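Lmo0812 protein (Listeria monocytogenes serovar 1/2a, PDB 4YF1) is probably an HD-domain pyrophosphohydrolase, possibly acting on guanosine-3',5'-bis(diphosphate). Local coordinates at residues 53-58 with 81-86. Sequence-based numbering, arbitrary orientation.
Sequences VVAGLL and ADLVAS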
loop_
_atom_site.group_PDB
_atom_site.type_symbol
_atom_site.label_atom_id
_atom_site.label_comp_id
_atom_site.label_asym_id
_atom_site.label_seq_id
_atom_site.Cartn_x
_atom_site.Cartn_y
_atom_site.Cartn_z
ATOM N N VAL A 53 -0.775 5.422 -6.166
ATOM C CA VAL A 53 -1.016 4.008 -5.956
ATOM C C VAL A 53 -1.184 3.692 -4.464
ATOM O O VAL A 53 -2.109 2.964 -4.059
ATOM C CB VAL A 53 0.099 3.158 -6.573
ATOM C CG1 VAL A 53 -0.011 1.710 -6.121
ATOM C CG2 VAL A 53 0.059 3.274 -8.083
ATOM N N VAL A 54 -0.295 4.248 -3.652
ATOM C CA VAL A 54 -0.338 4.029 -2.211
ATOM C C VAL A 54 -1.553 4.664 -1.576
ATOM O O VAL A 54 -2.124 4.090 -0.648
ATOM C CB VAL A 54 0.957 4.502 -1.533
ATOM C CG1 VAL A 54 0.835 4.450 -0.014
ATOM C CG2 VAL A 54 2.111 3.621 -1.994
ATOM N N ALA A 55 -1.953 5.844 -2.061
ATOM C CA ALA A 55 -3.164 6.475 -1.530
ATOM C C ALA A 55 -4.345 5.548 -1.800
ATOM O O ALA A 55 -5.226 5.416 -0.957
ATOM C CB ALA A 55 -3.403 7.840 -2.151
ATOM N N GLY A 56 -4.356 4.890 -2.969
ATOM C CA GLY A 56 -5.462 3.955 -3.281
ATOM C C GLY A 56 -5.452 2.766 -2.334
ATOM O O GLY A 56 -6.500 2.289 -1.862
ATOM N N LEU A 57 -4.251 2.279 -2.068
ATOM C CA LEU A 57 -4.039 1.172 -1.160
ATOM C C LEU A 57 -4.532 1.480 0.286
ATOM O O LEU A 57 -5.120 0.612 0.956
ATOM C CB LEU A 57 -2.536 0.871 -1.123
ATOM C CG LEU A 57 -2.076 -0.421 -0.498
ATOM C CD1 LEU A 57 -2.320 -1.584 -1.447
ATOM C CD2 LEU A 57 -0.589 -0.323 -0.163
ATOM N N LEU A 58 -4.301 2.715 0.747
ATOM C CA LEU A 58 -4.628 3.095 2.130
ATOM C C LEU A 58 -6.080 3.523 2.389
ATOM O O LEU A 58 -6.477 3.667 3.547
ATOM C CB LEU A 58 -3.677 4.182 2.592
ATOM C CG LEU A 58 -2.206 3.756 2.649
ATOM C CD1 LEU A 58 -1.324 4.960 2.938
ATOM C CD2 LEU A 58 -1.971 2.672 3.688
ATOM N N ALA A 81 -1.034 11.571 2.406
ATOM C CA ALA A 81 -2.127 11.866 3.345
ATOM C C ALA A 81 -3.211 12.711 2.678
ATOM O O ALA A 81 -4.393 12.419 2.817
ATOM C CB ALA A 81 -1.611 12.544 4.591
ATOM N N ASP A 82 -2.794 13.705 1.898
ATOM C CA ASP A 82 -3.737 14.569 1.186
ATOM C C ASP A 82 -4.497 13.851 0.098
ATOM O O ASP A 82 -5.685 14.132 -0.125
ATOM C CB ASP A 82 -3.038 15.791 0.601
ATOM C CG ASP A 82 -2.603 16.782 1.672
ATOM O OD1 ASP A 82 -3.062 16.661 2.836
ATOM O OD2 ASP A 82 -1.792 17.677 1.338
ATOM N N LEU A 83 -3.827 12.949 -0.598
ATOM C CA LEU A 83 -4.504 12.187 -1.645
ATOM C C LEU A 83 -5.581 11.282 -0.983
ATOM O O LEU A 83 -6.723 11.208 -1.444
ATOM C CB LEU A 83 -3.503 11.380 -2.485
ATOM C CG LEU A 83 -2.666 12.216 -3.476
ATOM C CD1 LEU A 83 -1.516 11.403 -4.038
ATOM C CD2 LEU A 83 -3.551 12.738 -4.602
ATOM N N VAL A 84 -5.213 10.654 0.117
ATOM C CA VAL A 84 -6.131 9.799 0.863
ATOM C C VAL A 84 -7.340 10.580 1.374
ATOM O O VAL A 84 -8.496 10.139 1.215
ATOM C CB VAL A 84 -5.414 9.100 2.038
ATOM C CG1 VAL A 84 -6.419 8.418 2.959
ATOM C CG2 VAL A 84 -4.453 8.066 1.508
ATOM N N ALA A 85 -7.081 11.734 1.982
ATOM C CA ALA A 85 -8.148 12.564 2.518
ATOM C C ALA A 85 -9.099 13.043 1.449
ATOM O O ALA A 85 -10.283 13.256 1.746
ATOM C CB ALA A 85 -7.584 13.765 3.274
ATOM N N SER A 86 -8.617 13.213 0.212
ATOM C CA SER A 86 -9.485 13.701 -0.857
ATOM C C SER A 86 -10.710 12.796 -1.127
ATOM O O SER A 86 -11.755 13.307 -1.522
ATOM C CB SER A 86 -8.725 13.921 -2.162
ATOM O OG SER A 86 -8.382 12.708 -2.825
#
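The V84 side chain meets the flat A55 peptide unit through one methyl: CG2 lies 3.7 Å from both A55 CA and A55 O. No aromatic ring takes part. The setting is the all-helical HD-domain fold, in which segments 53-58 and 81-86, on helices 50-64 and 78-87, cross at -50° with axes 8.6 Å apart at closest approach. The small A55 side chain is consistent with the 5.1 Å between the CA atoms of A55 and V84. V84 CG1 stands anti to the backbone N (chi1 170°), which turns CG2 toward the first helix, where L58 CB, 4.1 Å from it, adds a second wall one turn beyond A55. The methyl of A55 also packs against L83, CB to CB at 3.6 Å. All four residues are buried; L116 of helix 111-132 also packs on A55, while I72 of helix 69-76 covers V84. H59 and D60, which follow L58 directly, belong to a probable HD-type motif that V84 approaches without touching. Within segment 81-86, S86 OG, one turn after L83, donates to L83 O at 2.6 Å, with a C=O...OG angle of 138°.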